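Side-chain contacts in DinB-like domain-containing protein (Enterococcus faecalis, PDB 3CEX), which is of unknown function but belongs to the DinB superfamily of largely helical proteins, whose core is a four-helix bundle: residues A52-L55 with D56-S60; E103-L106 with L107-L111; T118-Y121 with L122-K126; E127-L130 with S131-I134; R144-R147 with L148-I152. All coordinates share one frame; numbering follows the deposited sequence.

Interaction 1. Residues A52-L55 with D56-S60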
loop_
_atom_site.group_PDB
_atom_site.type_symbol
_atom_site.label_atom_id
_atom_site.label_comp_id
_atom_site.label_asym_id
_atom_site.label_seq_id
_atom_site.Cartn_x
_atom_site.Cartn_y
_atom_site.Cartn_z
ATOM N N ALA A 52 9.481 -9.517 -1.093
ATOM C CA ALA A 52 10.417 -9.978 -2.122
ATOM C C ALA A 52 9.998 -11.367 -2.605
ATOM O O ALA A 52 10.002 -11.632 -3.810
ATOM C CB ALA A 52 11.834 -9.994 -1.596
ATOM N N ARG A 53 9.621 -12.234 -1.682
ATOM C CA ARG A 53 9.249 -13.605 -2.012
ATOM C C ARG A 53 7.976 -13.676 -2.869
ATOM O O ARG A 53 7.899 -14.467 -3.822
ATOM C CB ARG A 53 9.129 -14.420 -0.709
ATOM C CG ARG A 53 8.984 -15.898 -0.825
ATOM C CD ARG A 53 10.282 -16.618 -1.071
ATOM N NE ARG A 53 10.088 -18.017 -0.681
ATOM C CZ ARG A 53 9.769 -19.024 -1.495
ATOM N NH1 ARG A 53 9.639 -18.843 -2.804
ATOM N NH2 ARG A 53 9.601 -20.240 -0.993
ATOM N N GLU A 54 6.988 -12.839 -2.560
ATOM C CA GLU A 54 5.744 -12.889 -3.282
ATOM C C GLU A 54 5.849 -12.293 -4.705
ATOM O O GLU A 54 5.221 -12.812 -5.626
ATOM C CB GLU A 54 4.644 -12.192 -2.466
ATOM C CG GLU A 54 3.289 -12.277 -3.074
ATOM C CD GLU A 54 2.598 -13.624 -2.893
ATOM O OE1 GLU A 54 3.260 -14.663 -2.667
ATOM O OE2 GLU A 54 1.359 -13.638 -2.987
ATOM N N LEU A 55 6.567 -11.178 -4.862
ATOM C CA LEU A 55 6.912 -10.661 -6.207
ATOM C C LEU A 55 7.656 -11.714 -7.035
ATOM O O LEU A 55 7.324 -11.985 -8.203
ATOM C CB LEU A 55 7.763 -9.391 -6.095
ATOM C CG LEU A 55 7.089 -8.133 -5.478
ATOM C CD1 LEU A 55 8.094 -6.994 -5.247
ATOM C CD2 LEU A 55 5.916 -7.666 -6.358
ATOM N N ASP A 56 8.719 -12.254 -6.452
ATOM C CA ASP A 56 9.486 -13.325 -7.066
ATOM C C ASP A 56 8.571 -14.484 -7.529
ATOM O O ASP A 56 8.446 -14.754 -8.723
ATOM C CB ASP A 56 10.548 -13.822 -6.056
ATOM C CG ASP A 56 11.505 -14.858 -6.635
ATOM O OD1 ASP A 56 11.590 -15.013 -7.877
ATOM O OD2 ASP A 56 12.217 -15.495 -5.814
ATOM N N LEU A 57 7.914 -15.140 -6.588
ATOM C CA LEU A 57 7.057 -16.290 -6.925
ATOM C C LEU A 57 5.967 -15.978 -7.957
ATOM O O LEU A 57 5.742 -16.748 -8.887
ATOM C CB LEU A 57 6.408 -16.867 -5.675
ATOM C CG LEU A 57 7.341 -17.721 -4.811
ATOM C CD1 LEU A 57 6.574 -18.165 -3.561
ATOM C CD2 LEU A 57 7.899 -18.911 -5.578
ATOM N N GLN A 58 5.283 -14.860 -7.799
ATOM C CA GLN A 58 4.169 -14.567 -8.707
ATOM C C GLN A 58 4.617 -14.190 -10.118
ATOM O O GLN A 58 4.008 -14.638 -11.106
ATOM C CB GLN A 58 3.293 -13.454 -8.165
ATOM C CG GLN A 58 2.552 -13.791 -6.866
ATOM C CD GLN A 58 1.473 -14.838 -6.999
ATOM O OE1 GLN A 58 1.363 -15.554 -8.012
ATOM N NE2 GLN A 58 0.678 -14.959 -5.950
ATOM N N ILE A 59 5.640 -13.339 -10.204
ATOM C CA ILE A 59 6.167 -12.922 -11.489
ATOM C C ILE A 59 6.884 -14.081 -12.135
ATOM O O ILE A 59 6.755 -14.273 -13.329
ATOM C CB ILE A 59 7.135 -11.693 -11.401
ATOM C CG1 ILE A 59 6.402 -10.455 -10.896
ATOM C CG2 ILE A 59 7.790 -11.426 -12.782
ATOM C CD1 ILE A 59 5.388 -9.888 -11.867
ATOM N N SER A 60 7.612 -14.879 -11.367
ATOM C CA SER A 60 8.298 -16.042 -11.969
ATOM C C SER A 60 7.290 -17.059 -12.528
ATOM O O SER A 60 7.528 -17.624 -13.581
ATOM C CB SER A 60 9.258 -16.705 -10.984
ATOM O OG SER A 60 10.322 -15.818 -10.679
#

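Interaction 2. Residues E103-L106 with L107-L111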
loop_
_atom_site.group_PDB
_atom_site.type_symbol
_atom_site.label_atom_id
_atom_site.label_comp_id
_atom_site.label_asym_id
_atom_site.label_seq_id
_atom_site.Cartn_x
_atom_site.Cartn_y
_atom_site.Cartn_z
ATOM N N GLU A 103 22.132 -10.381 8.666
ATOM C CA GLU A 103 22.456 -9.000 8.318
ATOM C C GLU A 103 21.367 -8.367 7.454
ATOM O O GLU A 103 20.779 -9.034 6.594
ATOM C CB GLU A 103 23.789 -8.911 7.565
ATOM C CG GLU A 103 24.998 -9.468 8.290
ATOM C CD GLU A 103 25.542 -8.562 9.397
ATOM O OE1 GLU A 103 25.042 -7.423 9.583
ATOM O OE2 GLU A 103 26.510 -9.000 10.065
ATOM N N LYS A 104 21.128 -7.068 7.662
ATOM C CA LYS A 104 20.084 -6.324 6.934
ATOM C C LYS A 104 20.287 -6.311 5.406
ATOM O O LYS A 104 19.326 -6.391 4.658
ATOM C CB LYS A 104 20.032 -4.870 7.395
ATOM C CG LYS A 104 19.480 -4.658 8.769
ATOM C CD LYS A 104 19.249 -3.189 9.058
ATOM C CE LYS A 104 20.495 -2.356 9.021
ATOM N NZ LYS A 104 20.121 -0.936 9.167
ATOM N N GLN A 105 21.535 -6.226 4.965
ATOM C CA GLN A 105 21.854 -6.178 3.530
ATOM C C GLN A 105 21.170 -7.285 2.720
ATOM O O GLN A 105 20.755 -7.050 1.587
ATOM C CB GLN A 105 23.381 -6.203 3.292
ATOM C CG GLN A 105 23.872 -5.775 1.886
ATOM C CD GLN A 105 23.405 -4.362 1.532
ATOM O OE1 GLN A 105 23.579 -3.439 2.322
ATOM N NE2 GLN A 105 22.788 -4.196 0.371
ATOM N N LEU A 106 21.025 -8.475 3.294
ATOM C CA LEU A 106 20.392 -9.576 2.566
ATOM C C LEU A 106 18.961 -9.256 2.139
ATOM O O LEU A 106 18.534 -9.582 1.023
ATOM C CB LEU A 106 20.408 -10.856 3.404
ATOM C CG LEU A 106 19.873 -12.100 2.709
ATOM C CD1 LEU A 106 20.621 -12.381 1.434
ATOM C CD2 LEU A 106 19.947 -13.292 3.669
ATOM N N LEU A 107 18.222 -8.620 3.046
ATOM C CA LEU A 107 16.848 -8.215 2.780
ATOM C C LEU A 107 16.810 -7.205 1.647
ATOM O O LEU A 107 15.992 -7.319 0.772
ATOM C CB LEU A 107 16.219 -7.581 4.028
ATOM C CG LEU A 107 15.956 -8.486 5.247
ATOM C CD1 LEU A 107 15.690 -7.663 6.493
ATOM C CD2 LEU A 107 14.833 -9.490 4.969
ATOM N N SER A 108 17.718 -6.224 1.680
ATOM C CA SER A 108 17.792 -5.207 0.658
ATOM C C SER A 108 18.105 -5.806 -0.700
ATOM O O SER A 108 17.540 -5.380 -1.731
ATOM C CB SER A 108 18.879 -4.194 0.972
ATOM O OG SER A 108 18.517 -3.422 2.068
ATOM N N ASP A 109 19.060 -6.740 -0.705
ATOM C CA ASP A 109 19.519 -7.378 -1.952
ATOM C C ASP A 109 18.445 -8.257 -2.594
ATOM O O ASP A 109 18.216 -8.205 -3.834
ATOM C CB ASP A 109 20.800 -8.184 -1.696
ATOM C CG ASP A 109 21.999 -7.319 -1.384
ATOM O OD1 ASP A 109 21.949 -6.078 -1.576
ATOM O OD2 ASP A 109 23.018 -7.899 -0.939
ATOM N N TYR A 110 17.751 -9.051 -1.786
ATOM C CA TYR A 110 16.723 -9.916 -2.353
ATOM C C TYR A 110 15.506 -9.084 -2.815
ATOM O O TYR A 110 14.938 -9.325 -3.884
ATOM C CB TYR A 110 16.319 -11.024 -1.363
ATOM C CG TYR A 110 15.261 -11.988 -1.881
ATOM C CD1 TYR A 110 15.284 -12.463 -3.197
ATOM C CD2 TYR A 110 14.265 -12.441 -1.061
ATOM C CE1 TYR A 110 14.283 -13.373 -3.667
ATOM C CE2 TYR A 110 13.291 -13.325 -1.518
ATOM C CZ TYR A 110 13.294 -13.783 -2.817
ATOM O OH TYR A 110 12.300 -14.667 -3.227
ATOM N N LEU A 111 15.124 -8.076 -2.040
ATOM C CA LEU A 111 14.050 -7.188 -2.488
ATOM C C LEU A 111 14.407 -6.447 -3.790
ATOM O O LEU A 111 13.582 -6.352 -4.697
ATOM C CB LEU A 111 13.650 -6.177 -1.395
ATOM C CG LEU A 111 12.424 -5.289 -1.671
ATOM C CD1 LEU A 111 11.159 -6.146 -1.931
ATOM C CD2 LEU A 111 12.175 -4.338 -0.440
#

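Interaction 3. Residues T118-Y121 with L122-K126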
loop_
_atom_site.group_PDB
_atom_site.type_symbol
_atom_site.label_atom_id
_atom_site.label_comp_id
_atom_site.label_asym_id
_atom_site.label_seq_id
_atom_site.Cartn_x
_atom_site.Cartn_y
_atom_site.Cartn_z
ATOM N N THR A 118 10.305 -7.829 -11.410
ATOM C CA THR A 118 8.924 -7.361 -11.577
ATOM C C THR A 118 8.905 -6.270 -12.644
ATOM O O THR A 118 8.122 -6.324 -13.582
ATOM C CB THR A 118 8.333 -6.878 -10.242
ATOM O OG1 THR A 118 8.407 -7.948 -9.285
ATOM C CG2 THR A 118 6.866 -6.430 -10.399
ATOM N N LYS A 119 9.810 -5.309 -12.525
ATOM C CA LYS A 119 9.831 -4.179 -13.462
ATOM C C LYS A 119 10.176 -4.609 -14.879
ATOM O O LYS A 119 9.667 -4.032 -15.843
ATOM C CB LYS A 119 10.812 -3.113 -12.992
ATOM C CG LYS A 119 10.358 -2.393 -11.730
ATOM C CD LYS A 119 11.489 -1.514 -11.142
ATOM C CE LYS A 119 11.346 -0.107 -11.532
ATOM N NZ LYS A 119 12.495 0.745 -11.039
ATOM N N SER A 120 11.062 -5.596 -15.001
ATOM C CA SER A 120 11.390 -6.202 -16.270
ATOM C C SER A 120 10.166 -6.857 -16.890
ATOM O O SER A 120 9.909 -6.661 -18.056
ATOM C CB SER A 120 12.486 -7.253 -16.110
ATOM O OG SER A 120 12.743 -7.897 -17.354
ATOM N N TYR A 121 9.404 -7.595 -16.097
ATOM C CA TYR A 121 8.207 -8.242 -16.614
ATOM C C TYR A 121 7.211 -7.178 -17.082
ATOM O O TYR A 121 6.672 -7.271 -18.197
ATOM C CB TYR A 121 7.566 -9.185 -15.575
ATOM C CG TYR A 121 6.407 -9.987 -16.144
ATOM C CD1 TYR A 121 6.628 -11.171 -16.834
ATOM C CD2 TYR A 121 5.105 -9.558 -16.008
ATOM C CE1 TYR A 121 5.567 -11.897 -17.379
ATOM C CE2 TYR A 121 4.038 -10.281 -16.553
ATOM C CZ TYR A 121 4.285 -11.437 -17.229
ATOM O OH TYR A 121 3.236 -12.116 -17.775
ATOM N N LEU A 122 7.004 -6.158 -16.249
ATOM C CA LEU A 122 6.048 -5.098 -16.544
ATOM C C LEU A 122 6.418 -4.366 -17.831
ATOM O O LEU A 122 5.550 -3.948 -18.594
ATOM C CB LEU A 122 5.944 -4.077 -15.388
ATOM C CG LEU A 122 5.118 -4.568 -14.187
ATOM C CD1 LEU A 122 5.126 -3.539 -13.074
ATOM C CD2 LEU A 122 3.718 -4.860 -14.604
ATOM N N ASP A 123 7.710 -4.178 -18.033
ATOM C CA ASP A 123 8.200 -3.481 -19.214
ATOM C C ASP A 123 8.069 -4.299 -20.494
ATOM O O ASP A 123 8.112 -3.735 -21.593
ATOM C CB ASP A 123 9.653 -3.088 -19.001
ATOM C CG ASP A 123 9.805 -1.938 -18.026
ATOM O OD1 ASP A 123 8.836 -1.127 -17.918
ATOM O OD2 ASP A 123 10.885 -1.848 -17.352
ATOM N N GLN A 124 7.942 -5.617 -20.362
ATOM C CA GLN A 124 7.912 -6.497 -21.533
ATOM C C GLN A 124 6.538 -7.109 -21.814
ATOM O O GLN A 124 6.289 -7.565 -22.924
ATOM C CB GLN A 124 8.988 -7.580 -21.416
ATOM C CG GLN A 124 10.403 -6.998 -21.396
ATOM C CD GLN A 124 11.479 -8.054 -21.186
ATOM O OE1 GLN A 124 12.212 -8.018 -20.191
ATOM N NE2 GLN A 124 11.583 -8.994 -22.119
ATOM N N ILE A 125 5.640 -7.097 -20.838
ATOM C CA ILE A 125 4.301 -7.609 -21.070
ATOM C C ILE A 125 3.624 -6.765 -22.165
ATOM O O ILE A 125 3.715 -5.541 -22.141
ATOM C CB ILE A 125 3.466 -7.637 -19.761
ATOM C CG1 ILE A 125 2.249 -8.561 -19.904
ATOM C CG2 ILE A 125 3.049 -6.261 -19.357
ATOM C CD1 ILE A 125 2.618 -10.013 -20.257
ATOM N N LYS A 126 2.995 -7.434 -23.140
ATOM C CA LYS A 126 2.162 -6.780 -24.161
ATOM C C LYS A 126 0.744 -6.600 -23.650
ATOM O O LYS A 126 0.228 -7.421 -22.886
ATOM C CB LYS A 126 2.175 -7.571 -25.489
ATOM C CG LYS A 126 3.399 -7.252 -26.346
ATOM C CD LYS A 126 3.766 -8.364 -27.330
ATOM C CE LYS A 126 4.735 -9.408 -26.724
ATOM N NZ LYS A 126 5.774 -8.819 -25.769
#

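Interaction 4. Residues E127-L130 with S131-I134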
loop_
_atom_site.group_PDB
_atom_site.type_symbol
_atom_site.label_atom_id
_atom_site.label_comp_id
_atom_site.label_asym_id
_atom_site.label_seq_id
_atom_site.Cartn_x
_atom_site.Cartn_y
_atom_site.Cartn_z
ATOM N N GLU A 127 0.134 -5.501 -24.057
ATOM C CA GLU A 127 -1.148 -5.086 -23.533
ATOM C C GLU A 127 -2.253 -6.116 -23.835
ATOM O O GLU A 127 -3.203 -6.261 -23.079
ATOM C CB GLU A 127 -1.473 -3.723 -24.132
ATOM C CG GLU A 127 -2.701 -3.020 -23.588
ATOM C CD GLU A 127 -3.191 -1.938 -24.545
ATOM O OE1 GLU A 127 -4.408 -1.949 -24.896
ATOM O OE2 GLU A 127 -2.338 -1.103 -24.960
ATOM N N GLU A 128 -2.116 -6.818 -24.954
ATOM C CA GLU A 128 -3.058 -7.863 -25.345
ATOM C C GLU A 128 -3.017 -9.073 -24.386
ATOM O O GLU A 128 -4.017 -9.770 -24.205
ATOM C CB GLU A 128 -2.775 -8.307 -26.780
ATOM C CG GLU A 128 -3.157 -7.258 -27.835
ATOM C CD GLU A 128 -2.211 -6.021 -27.920
ATOM O OE1 GLU A 128 -1.151 -5.979 -27.227
ATOM O OE2 GLU A 128 -2.548 -5.083 -28.690
ATOM N N GLN A 129 -1.857 -9.299 -23.770
ATOM C CA GLN A 129 -1.668 -10.404 -22.829
ATOM C C GLN A 129 -2.348 -10.173 -21.477
ATOM O O GLN A 129 -2.551 -11.125 -20.732
ATOM C CB GLN A 129 -0.187 -10.657 -22.590
ATOM C CG GLN A 129 0.582 -11.117 -23.789
ATOM C CD GLN A 129 2.079 -11.099 -23.539
ATOM O OE1 GLN A 129 2.679 -10.037 -23.318
ATOM N NE2 GLN A 129 2.698 -12.278 -23.581
ATOM N N LEU A 130 -2.673 -8.922 -21.153
ATOM C CA LEU A 130 -3.241 -8.623 -19.839
ATOM C C LEU A 130 -4.616 -9.266 -19.598
ATOM O O LEU A 130 -4.975 -9.538 -18.462
ATOM C CB LEU A 130 -3.321 -7.109 -19.596
ATOM C CG LEU A 130 -1.994 -6.368 -19.399
ATOM C CD1 LEU A 130 -2.290 -4.868 -19.350
ATOM C CD2 LEU A 130 -1.248 -6.853 -18.130
ATOM N N SER A 131 -5.367 -9.524 -20.667
ATOM C CA SER A 131 -6.683 -10.146 -20.533
ATOM C C SER A 131 -6.617 -11.674 -20.440
ATOM O O SER A 131 -7.648 -12.321 -20.272
ATOM C CB SER A 131 -7.596 -9.743 -21.705
ATOM O OG SER A 131 -7.093 -10.241 -22.923
ATOM N N ASP A 132 -5.433 -12.257 -20.585
ATOM C CA ASP A 132 -5.303 -13.718 -20.545
ATOM C C ASP A 132 -5.775 -14.303 -19.208
ATOM O O ASP A 132 -5.324 -13.860 -18.172
ATOM C CB ASP A 132 -3.839 -14.108 -20.707
ATOM C CG ASP A 132 -3.317 -13.905 -22.130
ATOM O OD1 ASP A 132 -4.141 -13.685 -23.061
ATOM O OD2 ASP A 132 -2.076 -14.008 -22.313
ATOM N N VAL A 133 -6.620 -15.332 -19.250
ATOM C CA VAL A 133 -7.001 -16.073 -18.042
ATOM C C VAL A 133 -5.870 -17.015 -17.591
ATOM O O VAL A 133 -5.455 -17.921 -18.317
ATOM C CB VAL A 133 -8.354 -16.836 -18.251
ATOM C CG1 VAL A 133 -8.673 -17.779 -17.080
ATOM C CG2 VAL A 133 -9.484 -15.842 -18.453
ATOM N N ILE A 134 -5.378 -16.804 -16.380
ATOM C CA ILE A 134 -4.313 -17.635 -15.824
ATOM C C ILE A 134 -4.827 -18.659 -14.805
ATOM O O ILE A 134 -4.159 -19.675 -14.566
ATOM C CB ILE A 134 -3.124 -16.809 -15.228
ATOM C CG1 ILE A 134 -3.550 -15.919 -14.077
ATOM C CG2 ILE A 134 -2.425 -15.938 -16.310
ATOM C CD1 ILE A 134 -2.396 -15.312 -13.375
#

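Interaction 5. Residues R144-R147 with L148-I152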
loop_
_atom_site.group_PDB
_atom_site.type_symbol
_atom_site.label_atom_id
_atom_site.label_comp_id
_atom_site.label_asym_id
_atom_site.label_seq_id
_atom_site.Cartn_x
_atom_site.Cartn_y
_atom_site.Cartn_z
ATOM N N ARG A 144 -4.097 -12.229 -16.060
ATOM C CA ARG A 144 -2.763 -11.710 -15.832
ATOM C C ARG A 144 -2.846 -10.361 -15.083
ATOM O O ARG A 144 -2.075 -10.095 -14.158
ATOM C CB ARG A 144 -2.054 -11.544 -17.164
ATOM C CG ARG A 144 -0.566 -11.392 -17.109
ATOM C CD ARG A 144 0.017 -11.494 -18.521
ATOM N NE ARG A 144 -0.424 -12.700 -19.213
ATOM C CZ ARG A 144 0.147 -13.891 -19.104
ATOM N NH1 ARG A 144 1.216 -14.080 -18.349
ATOM N NH2 ARG A 144 -0.345 -14.903 -19.771
ATOM N N GLN A 145 -3.799 -9.539 -15.511
ATOM C CA GLN A 145 -3.967 -8.195 -15.010
ATOM C C GLN A 145 -4.287 -8.191 -13.524
ATOM O O GLN A 145 -3.667 -7.445 -12.761
ATOM C CB GLN A 145 -5.087 -7.508 -15.781
ATOM C CG GLN A 145 -5.311 -6.078 -15.352
ATOM C CD GLN A 145 -6.016 -5.281 -16.426
ATOM O OE1 GLN A 145 -5.636 -5.359 -17.598
ATOM N NE2 GLN A 145 -7.022 -4.492 -16.036
ATOM N N VAL A 146 -5.216 -9.062 -13.121
ATOM C CA VAL A 146 -5.619 -9.199 -11.717
ATOM C C VAL A 146 -4.414 -9.605 -10.854
ATOM O O VAL A 146 -4.174 -9.062 -9.770
ATOM C CB VAL A 146 -6.804 -10.190 -11.592
ATOM C CG1 VAL A 146 -7.006 -10.639 -10.145
ATOM C CG2 VAL A 146 -8.099 -9.538 -12.125
ATOM N N ARG A 147 -3.594 -10.512 -11.378
ATOM C CA ARG A 147 -2.454 -11.014 -10.630
ATOM C C ARG A 147 -1.395 -9.919 -10.464
ATOM O O ARG A 147 -0.825 -9.772 -9.380
ATOM C CB ARG A 147 -1.926 -12.236 -11.346
ATOM C CG ARG A 147 -0.694 -12.838 -10.861
ATOM C CD ARG A 147 -0.843 -13.496 -9.506
ATOM N NE ARG A 147 -2.120 -14.140 -9.192
ATOM C CZ ARG A 147 -2.411 -15.429 -9.362
ATOM N NH1 ARG A 147 -1.573 -16.264 -9.942
ATOM N NH2 ARG A 147 -3.582 -15.882 -8.958
ATOM N N LEU A 148 -1.151 -9.157 -11.527
ATOM C CA LEU A 148 -0.245 -8.017 -11.490
ATOM C C LEU A 148 -0.691 -6.931 -10.516
ATOM O O LEU A 148 0.128 -6.390 -9.800
ATOM C CB LEU A 148 -0.072 -7.407 -12.887
ATOM C CG LEU A 148 0.732 -8.291 -13.871
ATOM C CD1 LEU A 148 0.711 -7.750 -15.313
ATOM C CD2 LEU A 148 2.186 -8.474 -13.352
ATOM N N VAL A 149 -1.969 -6.597 -10.514
ATOM C CA VAL A 149 -2.499 -5.611 -9.574
ATOM C C VAL A 149 -2.370 -6.109 -8.113
ATOM O O VAL A 149 -2.030 -5.336 -7.191
ATOM C CB VAL A 149 -3.956 -5.256 -9.910
ATOM C CG1 VAL A 149 -4.589 -4.425 -8.785
ATOM C CG2 VAL A 149 -4.065 -4.513 -11.230
ATOM N N SER A 150 -2.650 -7.402 -7.908
ATOM C CA SER A 150 -2.509 -8.026 -6.612
ATOM C C SER A 150 -1.075 -7.949 -6.127
ATOM O O SER A 150 -0.833 -7.670 -4.937
ATOM C CB SER A 150 -2.952 -9.505 -6.639
ATOM O OG SER A 150 -4.348 -9.566 -6.782
ATOM N N ALA A 151 -0.121 -8.192 -7.034
ATOM C CA ALA A 151 1.303 -8.151 -6.653
ATOM C C ALA A 151 1.763 -6.758 -6.258
ATOM O O ALA A 151 2.451 -6.601 -5.245
ATOM C CB ALA A 151 2.165 -8.731 -7.705
ATOM N N ILE A 152 1.334 -5.733 -6.984
ATOM C CA ILE A 152 1.682 -4.354 -6.638
ATOM C C ILE A 152 0.987 -3.947 -5.331
ATOM O O ILE A 152 1.625 -3.375 -4.442
ATOM C CB ILE A 152 1.264 -3.339 -7.742
ATOM C CG1 ILE A 152 1.990 -3.600 -9.076
ATOM C CG2 ILE A 152 1.512 -1.901 -7.302
ATOM C CD1 ILE A 152 3.500 -3.585 -8.996
#

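Interaction 1. Residues A52-L55 with D56-S60
Leu57 N donates to Arg53 O over 2.8 Å in a nearly straight bond (171°), one of four successive i to i+4 backbone bonds that run from Asp56 N to Ala52 O through to Ile59 N to Leu55 O. On the outer flank of the same turn, Glu54 and Gln58 lie side by side and point the same way. NE2 of Gln58 reaches OE2 of Glu54 at 3.3 Å, a weak bond between a carboxylate and an amide whose planes stand 77° apart. Both chains bend at chi2, in opposite senses, and the carboxylate and amide end up next to each other. The turn belongs to helix 44-62, one of the long helices of the DinB-type bundle; Leu55 and Ile59 face helices 104-124 and 144-170, while Asp56 is held by Tyr110 OH and by the backbone N atoms of Leu68 and Trp69. Further round, with its CG anti to the backbone N (chi1 -170°) and a bend at chi2, the Arg53 chain brings NH1 against CD1 of Leu57 at a slant, 3.2 Å away. The same guanidinium makes a cation-pi contact with Trp69. Packing is completed by Ile59, whose CG1 lies 3.2 Å from Leu55 O.

Interaction 2. Residues E103-L106 with L107-L111
Lys104 opens the contact with its carbonyl, which receives two weak backbone bonds, from Leu107 N at 3.0 Å and from Ser108 N at 3.4 Å. The first, an i to i+3 bond, is strongly bent (126°). The end of the Lys104 chain leads off, NZ donating to the carbonyls of Leu25 and Met28. Gln105 makes the one strong side-chain bond: NE2 donates a hydrogen bond to OD1 of Asp109 over 2.8 Å. The carboxylate oxygen lies in the plane of the Gln105 amide, yet the NE2 meets the Asp109 carboxylate from above its plane, and the two flat groups are turned 48° apart. A bend at chi2 (58°) folds the Gln105 chain over toward the next turn, bringing CG to 3.6 Å from Asp109 OD2. This is the start of helix 104-124, a long helix of the DinB-type bundle, where Leu107 and Leu111 face helices 8-25 and 44-62. Asp109 N also bonds to Gln105 O, closing a ring of backbone and side-chain bonds between the same two residues. Leu106 O accepts from Tyr110 N at 3.0 Å, while the Leu106 side chain packs against Trp74, Lys77 and Phe78. The Tyr110 ring meets the rings of Trp69 and Trp74.

Interaction 3. Residues T118-Y121 with L122-K126
Tyr121 O takes two backbone donors as helix 104-124 runs out. Ile125 N comes nearly in line with the carbonyl at 2.8 Å, and Gln124 N, at 3.0 Å, approaches from above the carbonyl plane. One turn earlier the pattern is regular: Leu122 N bonds to Thr118 O and Asp123 N to Lys119 O, each over 2.9 Å. Gln124 N is shared further, with a weak bond to Ser120 O. Among the side chains, Ser120 OG and Gln124 OE1 stand 2.9 Å apart, a weak interaction. The Thr118 and Lys119 side chains look elsewhere, OG1 to Ser114 O and NZ to Asp15 in a salt bridge. The Tyr121 ring and the Ile125 side chain cross obliquely, CD1 of Ile125 lying 3.7 Å from CZ and 3.3 Å from OH of Tyr121. With CG1 anti to the backbone N (chi1 -162°), Ile125 sets CD1 against this end of the ring; the hydroxyl bonds to Arg144 NH1. The backbone donors of the last turn are thus met by carbonyls within it even as the chain changes course, and the Tyr121 side chain joins the end of helix 104-124 to helix 144-170 by an apolar contact with Leu148 and a polar one with Arg144.

Interaction 4. Residues E127-L130 with S131-I134
Asp132 turns back over Gln129, with CB and CG nearest the Gln129 carbonyl oxygen. Its CG lies anti to its own carbonyl carbon (chi1 -73°), which brings that CG to 3.2 Å from Gln129 O and OD2 to 3.9 Å from Gln129 CB. OD2 and Gln129 O are both acceptors, and Arg144 spans them, NH2 in a salt bridge with Asp132 OD2 and NE bonded to Gln129 O, which would offset their repulsion. The backbone adds a bond from Asp132 N to Gln129 O at 3.1 Å, the donor standing well above the carbonyl plane. The Gln129 chain, extended beyond CG, crosses Asp132 at an angle, its amide plane 88° from the carboxylate, and its OE1 accepts from Lys126 N. Ser131 places OG between its own backbone N and carbonyl carbon (chi1 65°), a setting that lets the hydroxyl make a weak 3.4 Å bond to Glu128 O. Leu130 faces inward onto Leu148 and Val6, and also meets Met4 of the second subunit. The arrangement is a single helix-like turn at the protein surface that links helix 104-124 to strand 133-135, the first strand of the short antiparallel hairpin leading into helix 144-170.

Interaction 5. Residues R144-R147 with L148-I152
Leu148 N bonds to Arg144 O at 2.9 Å, and three further i to i+4 bonds of the same length follow, from Val149 N to Gln145 O, Ser150 N to Val146 O and Ala151 N to Arg147 O. They make up the first turns of helix 144-170. Their N-H...O angles fall from 165° at Leu148 to 149° at Ala151. Against this regular backbone the side chains meet chiefly carbonyls. Leu148 sets its CG 3.3 Å from Arg144 O, and its CD1 approaches CG of Arg144 at 4.3 Å, an apolar touch beside the extended start of the arginine chain. Val149 leans CG2 over Gln145 O at 3.3 Å, that branch being anti to its own carbonyl carbon. Ser150 takes the same rotation with its OG (chi1 -71°), which brings the hydroxyl to 3.0 Å from Val146 O; the OG bonds to Arg16 of the second subunit. Beyond CB the Arg147 chain bends twice, at chi2 and chi3, and packs beside Gln58. The Arg144 guanidinium is taken up by partners beyond the helix, Tyr121 among them. Gln145 NE2 bonds to Glu12 of the second subunit. The chemistry is thus divided by face: leucine toward the neighbouring helices, and amide and hydroxyl toward the subunit interface, where polar bonds join the two copies and Val149 packs on Arg16 of the second subunit as well.

In the fold
Interactions 1, 2, 3 and 5 lie on three long helices of the bundle, interactions 2 and 3 at opposite ends of helix 104-124, whereas interaction 4 is a surface turn about 22 Å from the centre of the chain to its own centre. Interaction 1 is the most central and touches interactions 2, 3 and 5, in part through the Asp56 to Tyr110 hydrogen bond and Ile59 against Leu148. Arg144 of interaction 5 ties interactions 3 and 4 together. Side-chain pairing between polar residues marks the outer faces of interactions 1 and 2, and weakly of interaction 3, while interactions 4 and 5 also meet the second subunit.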